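Local coordinates for protein putative glutathione S-transferase (Sinorhizobium meliloti, PDB 4MDC) that probably transfers glutathione to electrophilic substrates, working as a homodimer, at residues 27-32 and 51-56; 106-111 and 186-191; 204-209 and 239-244. All blocks are in the same frame, centred on the assembly; numbering follows the deposited sequence. Where two conformers were deposited one is given.

Contact 1. Residues 27-32 and 51-56; sequences YHHPMS and LSEEQP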
loop_
_atom_site.group_PDB
_atom_site.type_symbol
_atom_site.label_atom_id
_atom_site.label_comp_id
_atom_site.label_asym_id
_atom_site.label_seq_id
_atom_site.Cartn_x
_atom_site.Cartn_y
_atom_site.Cartn_z
ATOM N N TYR B 27 6.338 12.532 -12.075
ATOM C CA TYR B 27 5.728 13.523 -11.210
ATOM C C TYR B 27 6.071 13.128 -9.795
ATOM O O TYR B 27 5.817 12.013 -9.395
ATOM C CB TYR B 27 4.185 13.565 -11.430
ATOM C CG TYR B 27 3.863 14.015 -12.844
ATOM C CD1 TYR B 27 3.796 13.140 -13.878
ATOM C CD2 TYR B 27 3.750 15.375 -13.139
ATOM C CE1 TYR B 27 3.559 13.558 -15.171
ATOM C CE2 TYR B 27 3.472 15.792 -14.421
ATOM C CZ TYR B 27 3.418 14.894 -15.430
ATOM O OH TYR B 27 3.164 15.297 -16.709
ATOM N N HIS B 28 6.668 14.029 -9.044
ATOM C CA HIS B 28 7.258 13.656 -7.770
ATOM C C HIS B 28 7.317 14.875 -6.844
ATOM O O HIS B 28 7.041 15.995 -7.254
ATOM C CB HIS B 28 8.677 13.155 -8.014
ATOM C CG HIS B 28 9.658 14.260 -8.209
ATOM N ND1 HIS B 28 10.597 14.587 -7.261
ATOM C CD2 HIS B 28 9.755 15.212 -9.175
ATOM C CE1 HIS B 28 11.278 15.641 -7.660
ATOM N NE2 HIS B 28 10.783 16.047 -8.816
ATOM N N HIS B 29 7.708 14.626 -5.609
ATOM C CA HIS B 29 8.105 15.658 -4.680
ATOM C C HIS B 29 9.372 15.210 -3.949
ATOM O O HIS B 29 9.512 14.074 -3.532
ATOM C CB HIS B 29 6.996 15.991 -3.654
ATOM C CG HIS B 29 7.262 17.286 -2.919
ATOM N ND1 HIS B 29 8.114 17.368 -1.835
ATOM C CD2 HIS B 29 6.848 18.551 -3.155
ATOM C CE1 HIS B 29 8.203 18.634 -1.424
ATOM N NE2 HIS B 29 7.437 19.369 -2.205
ATOM N N PRO B 30 10.302 16.139 -3.716
ATOM C CA PRO B 30 11.538 15.761 -3.074
ATOM C C PRO B 30 11.354 15.115 -1.691
ATOM O O PRO B 30 12.212 14.343 -1.275
ATOM C CB PRO B 30 12.256 17.129 -2.923
ATOM C CG PRO B 30 11.698 17.953 -4.016
ATOM C CD PRO B 30 10.328 17.498 -4.304
HETATM N N MSE B 31 10.302 15.518 -0.952
HETATM C CA MSE B 31 10.073 15.112 0.419
HETATM C C MSE B 31 9.113 13.920 0.487
HETATM O O MSE B 31 8.585 13.605 1.549
HETATM C CB MSE B 31 9.617 16.227 1.328
HETATM C CG MSE B 31 10.724 17.317 1.394
HETATM SE SE MSE B 31 12.182 16.750 2.600
HETATM C CE MSE B 31 13.550 16.072 1.332
ATOM N N SER B 32 8.912 13.294 -0.663
ATOM C CA SER B 32 8.161 12.040 -0.789
ATOM C C SER B 32 9.101 10.813 -0.839
ATOM O O SER B 32 9.818 10.624 -1.850
ATOM C CB SER B 32 7.282 12.100 -2.027
ATOM O OG SER B 32 6.849 10.817 -2.517
ATOM N N LEU B 51 11.949 15.089 -14.528
ATOM C CA LEU B 51 11.305 15.204 -13.219
ATOM C C LEU B 51 10.376 16.395 -13.238
ATOM O O LEU B 51 10.771 17.501 -13.628
ATOM C CB LEU B 51 12.350 15.308 -12.104
ATOM C CG LEU B 51 13.336 14.148 -11.908
ATOM C CD1 LEU B 51 14.415 14.448 -10.841
ATOM C CD2 LEU B 51 12.613 12.850 -11.558
ATOM N N SER B 52 9.154 16.194 -12.797
ATOM C CA SER B 52 8.197 17.270 -12.705
ATOM C C SER B 52 7.638 17.339 -11.272
ATOM O O SER B 52 6.934 16.444 -10.808
ATOM C CB SER B 52 7.119 17.039 -13.732
ATOM O OG SER B 52 6.246 18.130 -13.760
ATOM N N GLU B 53 7.964 18.410 -10.585
ATOM C CA GLU B 53 7.630 18.558 -9.188
ATOM C C GLU B 53 6.156 18.889 -9.019
ATOM O O GLU B 53 5.604 19.749 -9.729
ATOM C CB GLU B 53 8.505 19.631 -8.524
ATOM C CG GLU B 53 8.333 19.627 -7.000
ATOM C CD GLU B 53 9.306 20.541 -6.279
ATOM O OE1 GLU B 53 10.488 20.596 -6.637
ATOM O OE2 GLU B 53 8.894 21.141 -5.272
ATOM N N GLU B 54 5.492 18.195 -8.105
ATOM C CA GLU B 54 4.054 18.431 -7.819
ATOM C C GLU B 54 3.854 18.607 -6.316
ATOM O O GLU B 54 4.528 17.952 -5.554
ATOM C CB GLU B 54 3.233 17.255 -8.310
ATOM C CG GLU B 54 3.045 17.249 -9.824
ATOM C CD GLU B 54 2.216 18.436 -10.352
ATOM O OE1 GLU B 54 1.347 18.956 -9.619
ATOM O OE2 GLU B 54 2.443 18.842 -11.508
ATOM N N GLN B 55 2.895 19.381 -5.862
ATOM C CA GLN B 55 2.691 19.504 -4.396
ATOM C C GLN B 55 1.654 18.430 -3.921
ATOM O O GLN B 55 0.510 18.483 -4.344
ATOM C CB GLN B 55 2.271 20.941 -4.108
ATOM C CG GLN B 55 3.318 21.981 -4.610
ATOM C CD GLN B 55 4.780 21.678 -4.150
ATOM O OE1 GLN B 55 5.018 21.435 -2.960
ATOM N NE2 GLN B 55 5.760 21.682 -5.094
ATOM N N PRO B 56 2.064 17.442 -3.066
ATOM C CA PRO B 56 1.145 16.332 -2.657
ATOM C C PRO B 56 -0.168 16.846 -2.022
ATOM O O PRO B 56 -1.222 16.223 -2.194
ATOM C CB PRO B 56 1.961 15.534 -1.598
ATOM C CG PRO B 56 3.371 15.868 -1.889
ATOM C CD PRO B 56 3.377 17.298 -2.410
#
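His28 O takes the backbone N-H of Glu54 at 2.8 Å (N to O) and, beside it, the CA-H of Glu53, whose CA lies 3.3 Å from the same oxygen. His28 N in turn donates to Ser52 O at 3.0 Å, completing a short parallel pairing of strands 25-28 and 50-53. With helix 33-44 these strands form the beta-alpha-beta unit that opens the thioredoxin-like N-terminal domain. On one face of the sheet Ser52 lies against the CD2-CE2 side of the Tyr27 ring, while Glu54 CG comes to the edge of that ring and its carboxylate goes on to a salt bridge with Arg60. On the other face the end of the His28 imidazole comes up against Leu51, its NE2 3.7 Å from Leu51 CB and Leu51 CD2 over one face of the ring. Beyond the strands His29 takes over: CG swings anti to the backbone N (chi1 -165°), which carries the ring to the loop after strand 50-53. Its ND1 accepts Met31 N at 3.0 Å and so fixes the ring's rotation within the type I turn from His29 to Ser32. Pro30 CD covers one face, Glu54 O meets the edge 3.4 Å from His29 CD2, and Phe142 of helix 111-145 packs edge-to-face. With only an alanine here, Met31 N would probably lose its acceptor and a gap is likely to open beside Pro56, whose CD lies 3.8 Å from His29 CD2. Nearby, Gln55 bends back so that its NE2 donates to the anti side of Glu53 OE2 at 3.2 Å.

Contact 2. Residues 106-111 and 186-191; sequences LLAEDP and GDRISY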
loop_
_atom_site.group_PDB
_atom_site.type_symbol
_atom_site.label_atom_id
_atom_site.label_comp_id
_atom_site.label_asym_id
_atom_site.label_seq_id
_atom_site.Cartn_x
_atom_site.Cartn_y
_atom_site.Cartn_z
ATOM N N LEU B 106 17.227 -5.728 -8.859
ATOM C CA LEU B 106 16.858 -5.284 -7.522
ATOM C C LEU B 106 15.659 -6.043 -6.869
ATOM O O LEU B 106 15.371 -5.855 -5.687
ATOM C CB LEU B 106 16.563 -3.813 -7.564
ATOM C CG LEU B 106 17.782 -2.960 -7.886
ATOM C CD1 LEU B 106 17.312 -1.603 -8.323
ATOM C CD2 LEU B 106 18.705 -2.904 -6.671
ATOM N N LEU B 107 14.938 -6.837 -7.689
ATOM C CA LEU B 107 13.864 -7.742 -7.243
ATOM C C LEU B 107 14.133 -9.188 -7.681
ATOM O O LEU B 107 14.080 -9.501 -8.870
ATOM C CB LEU B 107 12.533 -7.391 -7.906
ATOM C CG LEU B 107 11.267 -8.054 -7.320
ATOM C CD1 LEU B 107 11.038 -7.738 -5.847
ATOM C CD2 LEU B 107 10.057 -7.595 -8.122
ATOM N N ALA B 108 14.361 -10.070 -6.723
ATOM C CA ALA B 108 14.708 -11.446 -7.027
ATOM C C ALA B 108 13.756 -12.282 -7.932
ATOM O O ALA B 108 12.688 -11.830 -8.340
ATOM C CB ALA B 108 14.919 -12.137 -5.704
ATOM N N GLU B 109 14.196 -13.485 -8.285
ATOM C CA GLU B 109 13.371 -14.440 -9.041
ATOM C C GLU B 109 12.520 -15.335 -8.102
ATOM O O GLU B 109 11.338 -15.531 -8.340
ATOM C CB GLU B 109 14.289 -15.263 -9.930
ATOM C CG GLU B 109 13.591 -16.266 -10.838
ATOM C CD GLU B 109 12.974 -15.651 -12.073
ATOM O OE1 GLU B 109 13.069 -14.414 -12.266
ATOM O OE2 GLU B 109 12.360 -16.414 -12.848
ATOM N N ASP B 110 13.119 -15.803 -7.015
ATOM C CA ASP B 110 12.463 -16.704 -6.077
ATOM C C ASP B 110 11.247 -16.049 -5.379
ATOM O O ASP B 110 11.392 -14.951 -4.842
ATOM C CB ASP B 110 13.467 -17.130 -5.015
ATOM C CG ASP B 110 12.858 -17.997 -3.975
ATOM O OD1 ASP B 110 12.685 -19.199 -4.235
ATOM O OD2 ASP B 110 12.452 -17.478 -2.913
ATOM N N PRO B 111 10.076 -16.717 -5.372
ATOM C CA PRO B 111 8.879 -16.084 -4.803
ATOM C C PRO B 111 9.004 -15.673 -3.343
ATOM O O PRO B 111 8.490 -14.585 -2.976
ATOM C CB PRO B 111 7.794 -17.095 -5.025
ATOM C CG PRO B 111 8.221 -17.830 -6.273
ATOM C CD PRO B 111 9.729 -17.898 -6.188
ATOM N N GLY B 186 18.275 -9.633 2.775
ATOM C CA GLY B 186 19.084 -10.814 2.600
ATOM C C GLY B 186 20.444 -10.539 1.980
ATOM O O GLY B 186 21.132 -9.558 2.342
ATOM N N ASP B 187 20.824 -11.398 1.037
ATOM C CA ASP B 187 22.208 -11.477 0.620
ATOM C C ASP B 187 22.627 -10.484 -0.495
ATOM O O ASP B 187 23.798 -10.349 -0.774
ATOM C CB ASP B 187 22.553 -12.934 0.284
ATOM C CG ASP B 187 22.489 -13.848 1.521
ATOM O OD1 ASP B 187 22.392 -13.372 2.691
ATOM O OD2 ASP B 187 22.622 -15.073 1.340
ATOM N N ARG B 188 21.694 -9.733 -1.077
ATOM C CA ARG B 188 22.069 -8.649 -2.039
ATOM C C ARG B 188 21.202 -7.431 -1.924
ATOM O O ARG B 188 20.097 -7.472 -1.346
ATOM C CB ARG B 188 22.093 -9.099 -3.489
ATOM C CG ARG B 188 20.903 -9.913 -3.829
ATOM C CD ARG B 188 21.041 -10.531 -5.230
ATOM N NE ARG B 188 19.752 -10.343 -5.900
ATOM C CZ ARG B 188 19.382 -10.913 -7.047
ATOM N NH1 ARG B 188 20.179 -11.769 -7.680
ATOM N NH2 ARG B 188 18.186 -10.614 -7.542
ATOM N N ILE B 189 21.698 -6.318 -2.454
ATOM C CA ILE B 189 20.930 -5.090 -2.456
ATOM C C ILE B 189 19.600 -5.328 -3.220
ATOM O O ILE B 189 19.525 -6.094 -4.216
ATOM C CB ILE B 189 21.701 -3.914 -3.081
ATOM C CG1 ILE B 189 20.974 -2.591 -2.784
ATOM C CG2 ILE B 189 21.963 -4.076 -4.583
ATOM C CD1 ILE B 189 21.711 -1.340 -3.253
ATOM N N SER B 190 18.551 -4.741 -2.713
ATOM C CA SER B 190 17.233 -4.878 -3.322
ATOM C C SER B 190 16.409 -3.591 -3.181
ATOM O O SER B 190 16.810 -2.646 -2.535
ATOM C CB SER B 190 16.498 -6.023 -2.607
ATOM O OG SER B 190 16.065 -5.638 -1.292
ATOM N N TYR B 191 15.197 -3.644 -3.748
ATOM C CA TYR B 191 14.228 -2.580 -3.472
ATOM C C TYR B 191 14.064 -2.272 -1.981
ATOM O O TYR B 191 13.692 -1.152 -1.618
ATOM C CB TYR B 191 12.852 -3.001 -4.053
ATOM C CG TYR B 191 12.649 -2.929 -5.549
ATOM C CD1 TYR B 191 13.529 -2.336 -6.405
ATOM C CD2 TYR B 191 11.532 -3.584 -6.136
ATOM C CE1 TYR B 191 13.301 -2.318 -7.764
ATOM C CE2 TYR B 191 11.290 -3.557 -7.486
ATOM C CZ TYR B 191 12.200 -2.875 -8.324
ATOM O OH TYR B 191 11.974 -2.847 -9.698
#
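Leu106 fits over Tyr191 where the linker from the thioredoxin-like domain into helix 111-145 passes the start of helix 191-205, a helix of the all-helical C-terminal domain of the glutathione transferase fold. The bump is the root of the leucine: its CB presses against the CD1-CE1 side of the tyrosine ring, 3.6 Å from Tyr191 CD1, and the two side chains cross at about a right angle. Leu106 CG lies anti to its own carbonyl carbon (chi1 -66°), which sends the isopropyl end on past the ring until CD2 rests 4.0 Å from Ile189 CG2, the two aliphatic chains side by side and pointing the same way. Leu106 O hangs over a face of the same ring and accepts Tyr191 N at 2.9 Å, so backbone and side chain of Tyr191 close round one residue. On the CE2 side Leu107 CB approaches, though Leu107 was deposited in two conformers and this fit is less certain. Both leucines thus lie on the same side of the ring, whose hydroxyl bonds to Ser90 O of helix 86-96. Ser190 is the N-cap of helix 191-205, in the Ser-Xaa-Xaa-Asp sequence of the N-capping box known from glutathione transferases. Its OG makes a weak bond to Gly192 N, Asp193 OD2 accepts Ser190 N, and Ser190 CB lies 3.3 Å from Leu106 O.

Contact 3. Residues 204-209 and 239-244; sequences DYLGEI and RGVTPV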
loop_
_atom_site.group_PDB
_atom_site.type_symbol
_atom_site.label_atom_id
_atom_site.label_comp_id
_atom_site.label_asym_id
_atom_site.label_seq_id
_atom_site.Cartn_x
_atom_site.Cartn_y
_atom_site.Cartn_z
ATOM N N ASP B 204 16.317 12.516 7.327
ATOM C CA ASP B 204 17.660 13.033 7.601
ATOM C C ASP B 204 17.811 14.419 7.068
ATOM O O ASP B 204 18.422 15.275 7.760
ATOM C CB ASP B 204 18.722 12.100 7.028
ATOM C CG ASP B 204 20.123 12.357 7.633
ATOM O OD1 ASP B 204 20.244 12.498 8.869
ATOM O OD2 ASP B 204 21.051 12.438 6.798
ATOM N N TYR B 205 17.244 14.725 5.906
ATOM C CA TYR B 205 17.234 16.119 5.374
ATOM C C TYR B 205 16.685 17.067 6.445
ATOM O O TYR B 205 17.209 18.188 6.696
ATOM C CB TYR B 205 16.309 16.200 4.176
ATOM C CG TYR B 205 16.336 17.525 3.456
ATOM C CD1 TYR B 205 15.653 18.632 3.943
ATOM C CD2 TYR B 205 17.036 17.654 2.246
ATOM C CE1 TYR B 205 15.672 19.844 3.222
ATOM C CE2 TYR B 205 17.088 18.857 1.549
ATOM C CZ TYR B 205 16.424 19.949 2.065
ATOM O OH TYR B 205 16.448 21.127 1.365
ATOM N N LEU B 206 15.627 16.633 7.099
ATOM C CA LEU B 206 14.959 17.443 8.126
ATOM C C LEU B 206 15.639 17.421 9.517
ATOM O O LEU B 206 15.151 18.055 10.437
ATOM C CB LEU B 206 13.503 16.973 8.252
ATOM C CG LEU B 206 12.596 17.298 7.057
ATOM C CD1 LEU B 206 11.279 16.544 7.170
ATOM C CD2 LEU B 206 12.342 18.799 6.975
ATOM N N GLY B 207 16.701 16.635 9.651
ATOM C CA GLY B 207 17.430 16.523 10.899
ATOM C C GLY B 207 16.708 15.774 11.996
ATOM O O GLY B 207 16.967 15.983 13.161
ATOM N N GLU B 208 15.807 14.877 11.611
ATOM C CA GLU B 208 14.950 14.189 12.563
ATOM C C GLU B 208 15.532 12.873 13.123
ATOM O O GLU B 208 14.928 12.275 14.003
ATOM C CB GLU B 208 13.580 13.905 11.924
ATOM C CG GLU B 208 12.851 15.164 11.486
ATOM C CD GLU B 208 12.157 15.900 12.634
ATOM O OE1 GLU B 208 12.076 15.376 13.775
ATOM O OE2 GLU B 208 11.678 17.017 12.387
ATOM N N ILE B 209 16.666 12.434 12.615
ATOM C CA ILE B 209 17.273 11.176 13.069
ATOM C C ILE B 209 18.474 11.439 13.988
ATOM O O ILE B 209 19.400 12.146 13.603
ATOM C CB ILE B 209 17.747 10.368 11.884
ATOM C CG1 ILE B 209 16.522 9.906 11.118
ATOM C CG2 ILE B 209 18.511 9.128 12.285
ATOM C CD1 ILE B 209 16.846 9.560 9.726
ATOM N N ARG B 239 12.525 23.774 -1.705
ATOM C CA ARG B 239 12.263 25.206 -1.660
ATOM C C ARG B 239 11.894 25.641 -0.242
ATOM O O ARG B 239 10.995 25.105 0.352
ATOM C CB ARG B 239 11.174 25.570 -2.707
ATOM C CG ARG B 239 10.883 27.053 -2.844
ATOM C CD ARG B 239 10.362 27.390 -4.265
ATOM N NE ARG B 239 9.707 28.688 -4.366
ATOM C CZ ARG B 239 10.358 29.837 -4.253
ATOM N NH1 ARG B 239 11.657 29.829 -3.996
ATOM N NH2 ARG B 239 9.708 30.980 -4.368
ATOM N N GLY B 240 12.621 26.636 0.294
ATOM C CA GLY B 240 12.331 27.207 1.621
ATOM C C GLY B 240 12.714 26.373 2.852
ATOM O O GLY B 240 12.323 26.691 3.965
ATOM N N VAL B 241 13.469 25.299 2.661
ATOM C CA VAL B 241 13.943 24.493 3.794
ATOM C C VAL B 241 15.369 24.089 3.575
ATOM O O VAL B 241 15.672 23.316 2.658
ATOM C CB VAL B 241 13.086 23.203 3.997
ATOM C CG1 VAL B 241 13.453 22.481 5.295
ATOM C CG2 VAL B 241 11.615 23.582 3.986
ATOM N N THR B 242 16.206 24.475 4.507
ATOM C CA THR B 242 17.604 24.133 4.504
ATOM C C THR B 242 17.829 22.784 5.149
ATOM O O THR B 242 17.350 22.562 6.250
ATOM C CB THR B 242 18.351 25.221 5.293
ATOM O OG1 THR B 242 17.948 26.436 4.701
ATOM C CG2 THR B 242 19.864 25.068 5.235
ATOM N N PRO B 243 18.606 21.927 4.502
ATOM C CA PRO B 243 18.843 20.637 5.139
ATOM C C PRO B 243 19.762 20.769 6.350
ATOM O O PRO B 243 20.533 21.711 6.449
ATOM C CB PRO B 243 19.555 19.851 4.043
ATOM C CG PRO B 243 20.240 20.893 3.215
ATOM C CD PRO B 243 19.318 22.069 3.228
ATOM N N VAL B 244 19.751 19.734 7.186
ATOM C CA VAL B 244 20.743 19.611 8.272
ATOM C C VAL B 244 22.169 19.561 7.660
ATOM O O VAL B 244 22.356 19.104 6.538
ATOM C CB VAL B 244 20.429 18.361 9.134
ATOM C CG1 VAL B 244 20.842 17.058 8.471
ATOM C CG2 VAL B 244 21.003 18.483 10.513
HETATM O O HOH W 1 16.356 20.624 7.866
#
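The chain leaving helix 191-205 and the tail after helix 231-235 meet with Tyr205 beside Pro243, their CA atoms 4.8 Å apart, and Val244 N donates to Tyr205 O at 3.0 Å. That carbonyl, near the C-terminal end of the helix, serves three groups: besides Val244 N it receives the CA-H of Pro243 and a water, which also donates to Thr242 O at 2.7 Å and so bridges the two segments. The turn itself is a Schellman motif. Gly207 takes positive phi (72°) and sends its N back to Asp204 O, and Val244 lies against this turn, its CG1 a tight 3.1 Å from Asp204 O. A CB on Gly207 would crowd Val244 CG2, a second reason for glycine besides the positive phi. Tyr205 carries most of the side-chain contact. With CG anti to the backbone N (chi1 -173°), the ring lies along the tail with one face against the proline. Pro243 CB stands over the ring centre, 3.6 Å from the centroid and 10° off the normal, a CH-pi contact. At the ring's far end OH donates to Val241 O at 2.7 Å, nearly along the C=O axis and in the plane of the ring; Val238 N also bonds to this hydroxyl. Val241 CG1 fills the side of the ring next to CE1 and touches Leu206 CD2 at 4.2 Å. The arrangement fastens the C-terminal tail of the helical domain across the end of helix 191-205. Leu206 and Val241 both pack on Ile141 of helix 111-145, Asp204 OD1 is hydrogen-bonded to His246 NE2 and Trp211 NE1, and the Tyr205 ring meets Tyr247 edge-to-face.

In the fold
Contact 1 belongs to the N-terminal thioredoxin-like domain and is the one built on a sheet, with paired strands and a histidine at their end; contacts 2 and 3 join loops to the two ends of helix 191-205. Contact 2, at its start, is mostly buried and mainly aliphatic and aromatic, with one backbone bond. Contact 3, at its far end, is partly buried and more polar, with a bridging water and a tyrosine hydroxyl bond. Contacts 1 and 3 touch across the domains: Met31 CE lies 3.8 Å from Tyr205 CG. Contact 2 stands apart, its centre about 27 Å from that of contact 1 and about 31 Å from that of contact 3.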